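Local structure of transcriptional regulator (Rhodococcus sp., 2O0Y) at residues B[57-60]-B[61-65]; B[83-86]-B[87-90]; B[103-106]-B[107-110]; B[243-246]-B[247-251]. The protein probably binds DNA as a transcription factor of the IclR family, joining a helix-turn-helix domain to a larger C-terminal domain. All blocks are in the same frame, centred on the assembly; numbering follows the deposited sequence.

Contact 1: residues B[57-60]-B[61-65]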
loop_
_atom_site.group_PDB
_atom_site.type_symbol
_atom_site.label_atom_id
_atom_site.label_comp_id
_atom_site.label_asym_id
_atom_site.label_seq_id
_atom_site.Cartn_x
_atom_site.Cartn_y
_atom_site.Cartn_z
ATOM N N ARG B 57 -8.878 -4.045 27.289
ATOM C CA ARG B 57 -8.897 -5.455 26.890
ATOM C C ARG B 57 -8.978 -5.639 25.361
ATOM O O ARG B 57 -8.296 -6.485 24.774
ATOM C CB ARG B 57 -10.053 -6.165 27.578
ATOM C CG ARG B 57 -10.434 -7.516 26.993
ATOM C CD ARG B 57 -11.297 -8.368 27.969
ATOM N NE ARG B 57 -12.459 -7.669 28.558
ATOM C CZ ARG B 57 -13.442 -7.022 27.908
ATOM N NH1 ARG B 57 -13.443 -6.881 26.575
ATOM N NH2 ARG B 57 -14.421 -6.458 28.623
ATOM N N LEU B 58 -9.830 -4.859 24.714
ATOM C CA LEU B 58 -9.979 -5.007 23.241
ATOM C C LEU B 58 -8.746 -4.530 22.534
ATOM O O LEU B 58 -8.295 -5.185 21.571
ATOM C CB LEU B 58 -11.225 -4.272 22.713
ATOM C CG LEU B 58 -12.577 -4.840 23.169
ATOM C CD1 LEU B 58 -13.771 -3.852 22.902
ATOM C CD2 LEU B 58 -12.845 -6.209 22.496
ATOM N N VAL B 59 -8.164 -3.416 23.003
ATOM C CA VAL B 59 -6.960 -2.890 22.360
ATOM C C VAL B 59 -5.815 -3.924 22.495
ATOM O O VAL B 59 -5.127 -4.193 21.525
ATOM C CB VAL B 59 -6.582 -1.506 22.930
ATOM C CG1 VAL B 59 -5.163 -1.129 22.541
ATOM C CG2 VAL B 59 -7.566 -0.449 22.385
ATOM N N ALA B 60 -5.684 -4.552 23.674
ATOM C CA ALA B 60 -4.728 -5.633 23.904
ATOM C C ALA B 60 -4.841 -6.759 22.850
ATOM O O ALA B 60 -3.840 -7.130 22.222
ATOM C CB ALA B 60 -4.894 -6.185 25.291
ATOM N N THR B 61 -6.049 -7.305 22.658
ATOM C CA THR B 61 -6.258 -8.353 21.653
ATOM C C THR B 61 -5.902 -7.856 20.248
ATOM O O THR B 61 -5.251 -8.566 19.477
ATOM C CB THR B 61 -7.733 -8.878 21.637
ATOM O OG1 THR B 61 -7.991 -9.547 22.868
ATOM C CG2 THR B 61 -7.893 -9.936 20.553
HETATM N N MSE B 62 -6.329 -6.637 19.921
HETATM C CA MSE B 62 -6.008 -5.984 18.620
HETATM C C MSE B 62 -4.528 -5.791 18.373
HETATM O O MSE B 62 -4.033 -6.084 17.264
HETATM C CB MSE B 62 -6.767 -4.630 18.555
HETATM C CG MSE B 62 -8.253 -4.860 18.422
HETATM SE SE MSE B 62 -9.365 -3.256 18.841
HETATM C CE MSE B 62 -9.234 -2.351 17.015
ATOM N N CYS B 63 -3.788 -5.351 19.407
ATOM C CA CYS B 63 -2.338 -5.182 19.292
ATOM C C CYS B 63 -1.689 -6.579 19.152
ATOM O O CYS B 63 -0.825 -6.772 18.319
ATOM C CB CYS B 63 -1.767 -4.497 20.544
ATOM S SG CYS B 63 -1.987 -2.738 20.499
ATOM N N ALA B 64 -2.123 -7.554 19.961
ATOM C CA ALA B 64 -1.568 -8.890 19.858
ATOM C C ALA B 64 -1.699 -9.436 18.446
ATOM O O ALA B 64 -0.878 -10.194 17.988
ATOM C CB ALA B 64 -2.241 -9.817 20.844
ATOM N N ARG B 65 -2.755 -9.039 17.758
ATOM C CA ARG B 65 -2.991 -9.514 16.412
ATOM C C ARG B 65 -2.463 -8.559 15.309
ATOM O O ARG B 65 -2.704 -8.800 14.126
ATOM C CB ARG B 65 -4.495 -9.700 16.215
ATOM C CG ARG B 65 -4.837 -10.643 15.103
ATOM C CD ARG B 65 -4.519 -12.162 15.482
ATOM N NE ARG B 65 -4.793 -12.925 14.278
ATOM C CZ ARG B 65 -5.884 -13.640 14.062
ATOM N NH1 ARG B 65 -6.834 -13.757 15.012
ATOM N NH2 ARG B 65 -6.014 -14.260 12.901
#
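The carbonyl oxygen Val59 O takes the amide Cys63 N at 2.8 Å, the shortest of four consecutive i to i+4 bonds along helix 52-64. Around it, Met62 N reaches Leu58 O at 2.9 Å and Ala64 N reaches Ala60 O, while the bond from Thr61 N to Arg57 O is the longest of the series at 3.2 Å.

Most side chains face one of two sides. On the inner one, Met62, a selenomethionine, has CG anti to its carbonyl carbon (chi1 -69°), which lays the chain back along the preceding turn: CG comes to 3.2 Å from Leu58 O, and SE passes CB of Leu58 at 4.4 Å. Beside it, Cys63 SG lies 4.1 Å from Val59 CG1, one turn earlier. Leu58 and Met62 lean on Leu28 of helix 18-29, and Val59 and Cys63 on Tyr76, so this helix of the winged helix-turn-helix domain faces both the first helix and the small sheet.

On the other side, Thr61 OG1 bonds to the backbone N of Val19 of the second subunit, and Arg65 forms salt bridges to Asp27 and Glu30 of that subunit. Leu58 stands at the border, since it also packs on Val22 of the second subunit. Apolar packing thus holds the helix in its own domain, and the subunit contact adds the directional polar bonds of Thr61 and Arg65 to packing of the same apolar kind.

Contact 2: residues B[83-86]-B[87-90]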
loop_
_atom_site.group_PDB
_atom_site.type_symbol
_atom_site.label_atom_id
_atom_site.label_comp_id
_atom_site.label_asym_id
_atom_site.label_seq_id
_atom_site.Cartn_x
_atom_site.Cartn_y
_atom_site.Cartn_z
ATOM N N LEU B 83 -2.206 -4.298 6.443
ATOM C CA LEU B 83 -1.470 -4.222 5.167
ATOM C C LEU B 83 -1.659 -5.496 4.372
ATOM O O LEU B 83 -1.367 -5.545 3.177
ATOM C CB LEU B 83 0.037 -4.022 5.444
ATOM C CG LEU B 83 0.452 -2.728 6.155
ATOM C CD1 LEU B 83 1.983 -2.724 6.341
ATOM C CD2 LEU B 83 0.014 -1.466 5.268
ATOM N N ARG B 84 -2.131 -6.552 5.018
ATOM C CA ARG B 84 -2.253 -7.810 4.272
ATOM C C ARG B 84 -3.371 -7.780 3.272
ATOM O O ARG B 84 -3.453 -8.693 2.427
ATOM C CB ARG B 84 -2.401 -9.009 5.211
ATOM C CG ARG B 84 -3.754 -9.129 5.856
ATOM C CD ARG B 84 -3.608 -10.052 7.113
ATOM N NE ARG B 84 -3.491 -11.450 6.695
ATOM C CZ ARG B 84 -2.916 -12.427 7.402
ATOM N NH1 ARG B 84 -2.347 -12.192 8.554
ATOM N NH2 ARG B 84 -2.885 -13.648 6.908
ATOM N N TRP B 85 -4.233 -6.738 3.322
ATOM C CA TRP B 85 -5.303 -6.591 2.292
ATOM C C TRP B 85 -5.005 -5.539 1.228
ATOM O O TRP B 85 -5.822 -5.300 0.339
ATOM C CB TRP B 85 -6.717 -6.388 2.934
ATOM C CG TRP B 85 -7.131 -7.564 3.802
ATOM C CD1 TRP B 85 -7.562 -8.792 3.357
ATOM C CD2 TRP B 85 -7.058 -7.659 5.237
ATOM N NE1 TRP B 85 -7.764 -9.644 4.443
ATOM C CE2 TRP B 85 -7.469 -8.964 5.596
ATOM C CE3 TRP B 85 -6.623 -6.789 6.247
ATOM C CZ2 TRP B 85 -7.528 -9.381 6.939
ATOM C CZ3 TRP B 85 -6.718 -7.169 7.566
ATOM C CH2 TRP B 85 -7.184 -8.459 7.914
ATOM N N VAL B 86 -3.829 -4.911 1.313
ATOM C CA VAL B 86 -3.407 -3.888 0.366
ATOM C C VAL B 86 -3.389 -4.377 -1.053
ATOM O O VAL B 86 -3.946 -3.699 -1.935
ATOM C CB VAL B 86 -2.038 -3.269 0.745
ATOM C CG1 VAL B 86 -1.419 -2.454 -0.419
ATOM C CG2 VAL B 86 -2.220 -2.395 1.968
ATOM N N ARG B 87 -2.774 -5.534 -1.293
ATOM C CA ARG B 87 -2.692 -6.056 -2.689
ATOM C C ARG B 87 -4.075 -6.383 -3.235
ATOM O O ARG B 87 -4.410 -6.007 -4.348
ATOM C CB ARG B 87 -1.825 -7.338 -2.738
ATOM C CG ARG B 87 -1.601 -7.884 -4.145
ATOM C CD ARG B 87 -0.983 -9.272 -4.129
ATOM N NE ARG B 87 0.309 -9.339 -3.442
ATOM C CZ ARG B 87 1.510 -9.364 -4.041
ATOM N NH1 ARG B 87 1.636 -9.330 -5.353
ATOM N NH2 ARG B 87 2.608 -9.412 -3.310
ATOM N N LEU B 88 -4.896 -7.064 -2.444
ATOM C CA LEU B 88 -6.279 -7.350 -2.838
ATOM C C LEU B 88 -7.062 -6.024 -3.156
ATOM O O LEU B 88 -7.732 -5.915 -4.183
ATOM C CB LEU B 88 -6.980 -8.119 -1.693
ATOM C CG LEU B 88 -8.506 -8.179 -1.754
ATOM C CD1 LEU B 88 -9.020 -8.926 -3.055
ATOM C CD2 LEU B 88 -9.091 -8.812 -0.536
ATOM N N ALA B 89 -6.991 -5.033 -2.257
ATOM C CA ALA B 89 -7.704 -3.754 -2.483
ATOM C C ALA B 89 -7.314 -3.099 -3.832
ATOM O O ALA B 89 -8.185 -2.608 -4.615
ATOM C CB ALA B 89 -7.404 -2.805 -1.349
ATOM N N GLY B 90 -6.016 -3.094 -4.095
ATOM C CA GLY B 90 -5.471 -2.485 -5.339
ATOM C C GLY B 90 -5.957 -3.184 -6.610
ATOM O O GLY B 90 -6.371 -2.541 -7.584
HETATM O O HOH W 1 -0.908 -6.719 0.768
HETATM O O HOH W 2 -3.950 -8.703 -0.392
#
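Trp85 and Leu88 meet one turn apart, where the chain enters helix 86-92. The indole presents its edge: CD2 of Leu88 lies near the ring plane and 4.2 Å from CD1 of Trp85, a loose apolar touch in which the two side chains run at a slant to each other. In Leu88, chi1 (164°) and chi2 (62°) together direct CD2 to the indole. One face of the indole is occupied by its chain neighbour, with CG of Arg84 3.5 Å above the ring centre, so edge and face have different partners. The second subunit closes in as well: its Met82 packs on Trp85, its Pro37 on Leu88, and its Leu29 O takes a weak hydrogen bond from Trp85 NE1.

The backbone beneath makes direct i to i+4 bonds only from Trp85 onward. Ala89 N reaches Trp85 O at 2.9 Å, and Gly90 N reaches Val86 O at 3.1 Å. Just before, two waters bridge the carbonyls of Leu83 and Arg84 to the amides of Arg87 and Leu88, while Val86 N bonds Leu83 O directly at 3.2 Å. One water donates to Leu83 O at 2.7 Å and accepts from Arg87 N; the second donates to Arg84 O and accepts from Leu88 N at 2.8 Å. Both amides are thereby satisfied.

A water-bridged lead-in to a short helix lies here in the segment joining the DNA-binding and C-terminal domains of an IclR-type regulator, where it packs against the second subunit.

Contact 3: residues B[103-106]-B[107-110]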
loop_
_atom_site.group_PDB
_atom_site.type_symbol
_atom_site.label_atom_id
_atom_site.label_comp_id
_atom_site.label_asym_id
_atom_site.label_seq_id
_atom_site.Cartn_x
_atom_site.Cartn_y
_atom_site.Cartn_z
HETATM N N MSE B 103 -17.852 8.011 -17.866
HETATM C CA MSE B 103 -16.637 7.944 -18.691
HETATM C C MSE B 103 -16.967 7.303 -20.031
HETATM O O MSE B 103 -16.449 7.688 -21.086
HETATM C CB MSE B 103 -15.586 7.104 -17.957
HETATM C CG MSE B 103 -15.090 7.699 -16.664
HETATM SE SE MSE B 103 -13.826 6.458 -15.747
HETATM C CE MSE B 103 -12.424 6.200 -17.119
ATOM N N ARG B 104 -17.807 6.284 -19.987
ATOM C CA ARG B 104 -18.220 5.599 -21.210
ATOM C C ARG B 104 -18.976 6.558 -22.117
ATOM O O ARG B 104 -18.681 6.672 -23.325
ATOM C CB ARG B 104 -19.068 4.345 -20.868
ATOM C CG ARG B 104 -19.201 3.413 -22.039
ATOM C CD ARG B 104 -20.237 2.318 -21.777
ATOM N NE ARG B 104 -19.771 1.489 -20.638
ATOM C CZ ARG B 104 -20.341 1.445 -19.436
ATOM N NH1 ARG B 104 -19.802 0.653 -18.518
ATOM N NH2 ARG B 104 -21.446 2.159 -19.150
ATOM N N GLN B 105 -19.908 7.322 -21.542
ATOM C CA GLN B 105 -20.644 8.281 -22.363
ATOM C C GLN B 105 -19.731 9.385 -22.939
ATOM O O GLN B 105 -19.860 9.799 -24.097
ATOM C CB GLN B 105 -21.836 8.850 -21.577
ATOM C CG GLN B 105 -22.760 9.732 -22.416
ATOM C CD GLN B 105 -23.441 8.953 -23.527
ATOM O OE1 GLN B 105 -23.918 7.841 -23.306
ATOM N NE2 GLN B 105 -23.482 9.537 -24.738
ATOM N N LEU B 106 -18.802 9.863 -22.146
ATOM C CA LEU B 106 -17.792 10.845 -22.594
ATOM C C LEU B 106 -17.021 10.274 -23.771
ATOM O O LEU B 106 -16.760 10.983 -24.752
ATOM C CB LEU B 106 -16.788 11.144 -21.433
ATOM C CG LEU B 106 -15.722 12.176 -21.802
ATOM C CD1 LEU B 106 -16.410 13.474 -22.387
ATOM C CD2 LEU B 106 -14.815 12.460 -20.589
ATOM N N SER B 107 -16.608 9.016 -23.667
ATOM C CA SER B 107 -15.908 8.383 -24.808
ATOM C C SER B 107 -16.782 8.369 -26.067
ATOM O O SER B 107 -16.335 8.739 -27.162
ATOM C CB SER B 107 -15.447 6.979 -24.457
ATOM O OG SER B 107 -14.679 6.505 -25.519
ATOM N N ALA B 108 -18.049 7.999 -25.917
ATOM C CA ALA B 108 -18.999 8.014 -27.042
ATOM C C ALA B 108 -19.188 9.422 -27.587
ATOM O O ALA B 108 -19.286 9.622 -28.806
ATOM C CB ALA B 108 -20.345 7.471 -26.610
ATOM N N ASP B 109 -19.263 10.400 -26.685
ATOM C CA ASP B 109 -19.589 11.786 -27.068
ATOM C C ASP B 109 -18.379 12.443 -27.757
ATOM O O ASP B 109 -18.545 13.284 -28.630
ATOM C CB ASP B 109 -19.961 12.577 -25.797
ATOM C CG ASP B 109 -21.401 12.313 -25.316
ATOM O OD1 ASP B 109 -22.161 11.594 -26.005
ATOM O OD2 ASP B 109 -21.788 12.852 -24.241
ATOM N N THR B 110 -17.152 12.066 -27.377
ATOM C CA THR B 110 -15.980 12.740 -27.976
ATOM C C THR B 110 -15.316 11.905 -29.080
ATOM O O THR B 110 -14.616 12.448 -29.931
ATOM C CB THR B 110 -14.880 13.043 -26.922
ATOM O OG1 THR B 110 -14.521 11.807 -26.294
ATOM C CG2 THR B 110 -15.354 14.045 -25.846
#
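Four successive i to i+4 backbone bonds, from Ser107 N to Met103 O through Thr110 N to Leu106 O, carry helix 97-110 to its C-terminal turn. This helix packs beside helix 237-254 over the antiparallel sheet of the GAF-like C-terminal domain.

On the outer side, Gln105 and Asp109 cross one turn apart. Gln105 NE2 donates to Asp109 OD1 at 2.8 Å, bent to 147° at the hydrogen. The carboxylate oxygen lies close to the amide plane, but the amide nitrogen approaches it from above the carboxylate plane, the two flat groups being turned 60° against each other. The bend at chi2 of Gln105 carries its amide forward along the helix to make this reach. Below it, Asp109 N bonds to Gln105 O at 2.7 Å. Without the carboxylate of Asp109, as with an alanine here, the Gln105 amide would probably lose this acceptor and be free to turn.

The inner side is mainly apolar. Met103, a selenomethionine, and Leu106 lie against Val114 of the sheet, and Leu106 also reaches helix 237-254. CD1 of Leu106 touches CG2 of Thr110 at 3.7 Å. Ser107 OG is hydrogen-bonded to Glu112 O, just past the helix end.

At the last turn Thr110 OG1, which is also hydrogen-bonded with Glu112 N, sits between backbone N and carbonyl carbon (chi1 57°). It donates to Leu106 O at 2.8 Å, while Thr110 N reaches that same oxygen at 2.9 Å from the opposite face of the carbonyl plane.

Contact 4: residues B[243-246]-B[247-251]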
loop_
_atom_site.group_PDB
_atom_site.type_symbol
_atom_site.label_atom_id
_atom_site.label_comp_id
_atom_site.label_asym_id
_atom_site.label_seq_id
_atom_site.Cartn_x
_atom_site.Cartn_y
_atom_site.Cartn_z
ATOM N N CYS B 243 -17.725 18.681 -22.937
ATOM C CA CYS B 243 -18.086 17.343 -22.445
ATOM C C CYS B 243 -17.218 16.910 -21.281
ATOM O O CYS B 243 -17.719 16.299 -20.337
ATOM C CB CYS B 243 -18.014 16.281 -23.551
ATOM S SG CYS B 243 -19.147 16.670 -24.905
ATOM N N THR B 244 -15.911 17.160 -21.368
ATOM C CA THR B 244 -15.019 16.661 -20.327
ATOM C C THR B 244 -15.227 17.449 -19.048
ATOM O O THR B 244 -15.139 16.902 -17.959
ATOM C CB THR B 244 -13.560 16.655 -20.790
ATOM O OG1 THR B 244 -13.493 15.949 -22.024
ATOM C CG2 THR B 244 -12.663 15.891 -19.797
ATOM N N ARG B 245 -15.530 18.738 -19.171
ATOM C CA ARG B 245 -15.795 19.583 -17.991
ATOM C C ARG B 245 -16.992 19.074 -17.242
ATOM O O ARG B 245 -16.935 18.965 -16.038
ATOM C CB ARG B 245 -16.088 21.044 -18.390
ATOM C CG ARG B 245 -16.182 21.948 -17.177
ATOM C CD ARG B 245 -16.662 23.392 -17.548
ATOM N NE ARG B 245 -15.695 24.110 -18.380
ATOM C CZ ARG B 245 -14.541 24.615 -17.942
ATOM N NH1 ARG B 245 -14.190 24.482 -16.669
ATOM N NH2 ARG B 245 -13.742 25.285 -18.765
ATOM N N ALA B 246 -18.085 18.793 -17.953
ATOM C CA ALA B 246 -19.318 18.295 -17.314
ATOM C C ALA B 246 -19.086 16.956 -16.637
ATOM O O ALA B 246 -19.556 16.736 -15.533
ATOM C CB ALA B 246 -20.437 18.177 -18.331
ATOM N N ALA B 247 -18.388 16.057 -17.321
ATOM C CA ALA B 247 -18.127 14.701 -16.788
ATOM C C ALA B 247 -17.310 14.788 -15.528
ATOM O O ALA B 247 -17.592 14.099 -14.534
ATOM C CB ALA B 247 -17.362 13.889 -17.849
ATOM N N ALA B 248 -16.260 15.604 -15.557
ATOM C CA ALA B 248 -15.411 15.764 -14.360
ATOM C C ALA B 248 -16.246 16.275 -13.163
ATOM O O ALA B 248 -16.140 15.800 -12.026
ATOM C CB ALA B 248 -14.240 16.722 -14.672
ATOM N N GLU B 249 -17.097 17.248 -13.433
ATOM C CA GLU B 249 -17.920 17.850 -12.396
ATOM C C GLU B 249 -18.814 16.759 -11.803
ATOM O O GLU B 249 -18.921 16.646 -10.588
ATOM C CB GLU B 249 -18.769 18.975 -12.991
ATOM C CG GLU B 249 -17.935 20.217 -13.371
ATOM C CD GLU B 249 -18.736 21.386 -13.993
ATOM O OE1 GLU B 249 -19.961 21.225 -14.267
ATOM O OE2 GLU B 249 -18.118 22.470 -14.220
ATOM N N GLU B 250 -19.472 15.986 -12.672
ATOM C CA GLU B 250 -20.387 14.901 -12.264
ATOM C C GLU B 250 -19.677 13.810 -11.468
ATOM O O GLU B 250 -20.196 13.336 -10.491
ATOM C CB GLU B 250 -21.046 14.289 -13.491
ATOM C CG GLU B 250 -22.070 15.250 -14.162
ATOM C CD GLU B 250 -22.405 14.875 -15.587
ATOM O OE1 GLU B 250 -22.276 13.704 -15.955
ATOM O OE2 GLU B 250 -22.814 15.766 -16.363
ATOM N N ILE B 251 -18.494 13.395 -11.927
ATOM C CA ILE B 251 -17.682 12.366 -11.239
ATOM C C ILE B 251 -17.196 12.867 -9.862
ATOM O O ILE B 251 -17.238 12.134 -8.852
ATOM C CB ILE B 251 -16.474 11.921 -12.160
ATOM C CG1 ILE B 251 -16.990 11.099 -13.350
ATOM C CG2 ILE B 251 -15.477 11.120 -11.384
ATOM C CD1 ILE B 251 -15.917 10.976 -14.476
HETATM O O HOH W 3 -15.682 23.020 -14.134
#
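CB of Ala248 lies 3.4 Å from Thr244 O, one turn back on helix 237-254, and CB of Ala247 is at a similar remove from Cys243 O. This is the tightly packed side. The same two oxygens accept the backbone amides of these alanines, Ala248 N at 3.0 Å from Thr244 O. Small side chains let the helix lie close beside helix 97-110 on the sheet of the GAF-like C-terminal domain: Ala247 packs on Ile102 and Leu223, and Ala248 on Phe210. Thr244 is buried too, its hydroxyl bonded to Tyr240 O in the preceding turn.

The opposite character appears at Arg245, Glu249 and Glu250. Glu249 has CG anti to its carbonyl carbon (chi1 -71°), a turn that lays the extended chain back across Arg245: CG comes to 3.1 Å from Arg245 O, and OE2 lies alongside the arginine's aliphatic part, 3.6 Å from its CG. The charged ends do not meet. Arg245 NH1 and Glu249 OE2 stay 5.0 Å apart, with guanidinium and carboxylate planes turned 53° from each other. A water lies between them at the guanidinium edge, but its leg from Arg245 NH1 is long at 3.3 Å and that to Glu249 OE2 unusually short at 2.5 Å; Arg245 also touches a crystal neighbour, so the bridge deserves caution. Glu250 folds back in like manner, its carboxylate over Ala246.

Opposite charges one turn apart probably still attract, but a link through water is likely to be softer than a salt bridge, while the methyls pack the buried face closely.

Contacts 3 and 4 are the pair that touch, their centres 11 Å apart: Leu106 CD1 meets Cys243 CB at 3.4 Å, and Met103 CG meets Ile251 CD1 at 4.0 Å, so two helices of the C-terminal domain share one apolar seam over the sheet. Contact 1 lies in the DNA-binding domain, its centre about 50 Å from that of contact 3. Contact 2 stands between them along the chain, about 22 Å from contact 1 and 31 Å from contact 3, centre to centre. Contacts 1 and 2 both reach the second subunit, whereas contacts 3 and 4 stay within their own chain, so, among these four, subunit contact is found at the DNA-binding and linker contacts.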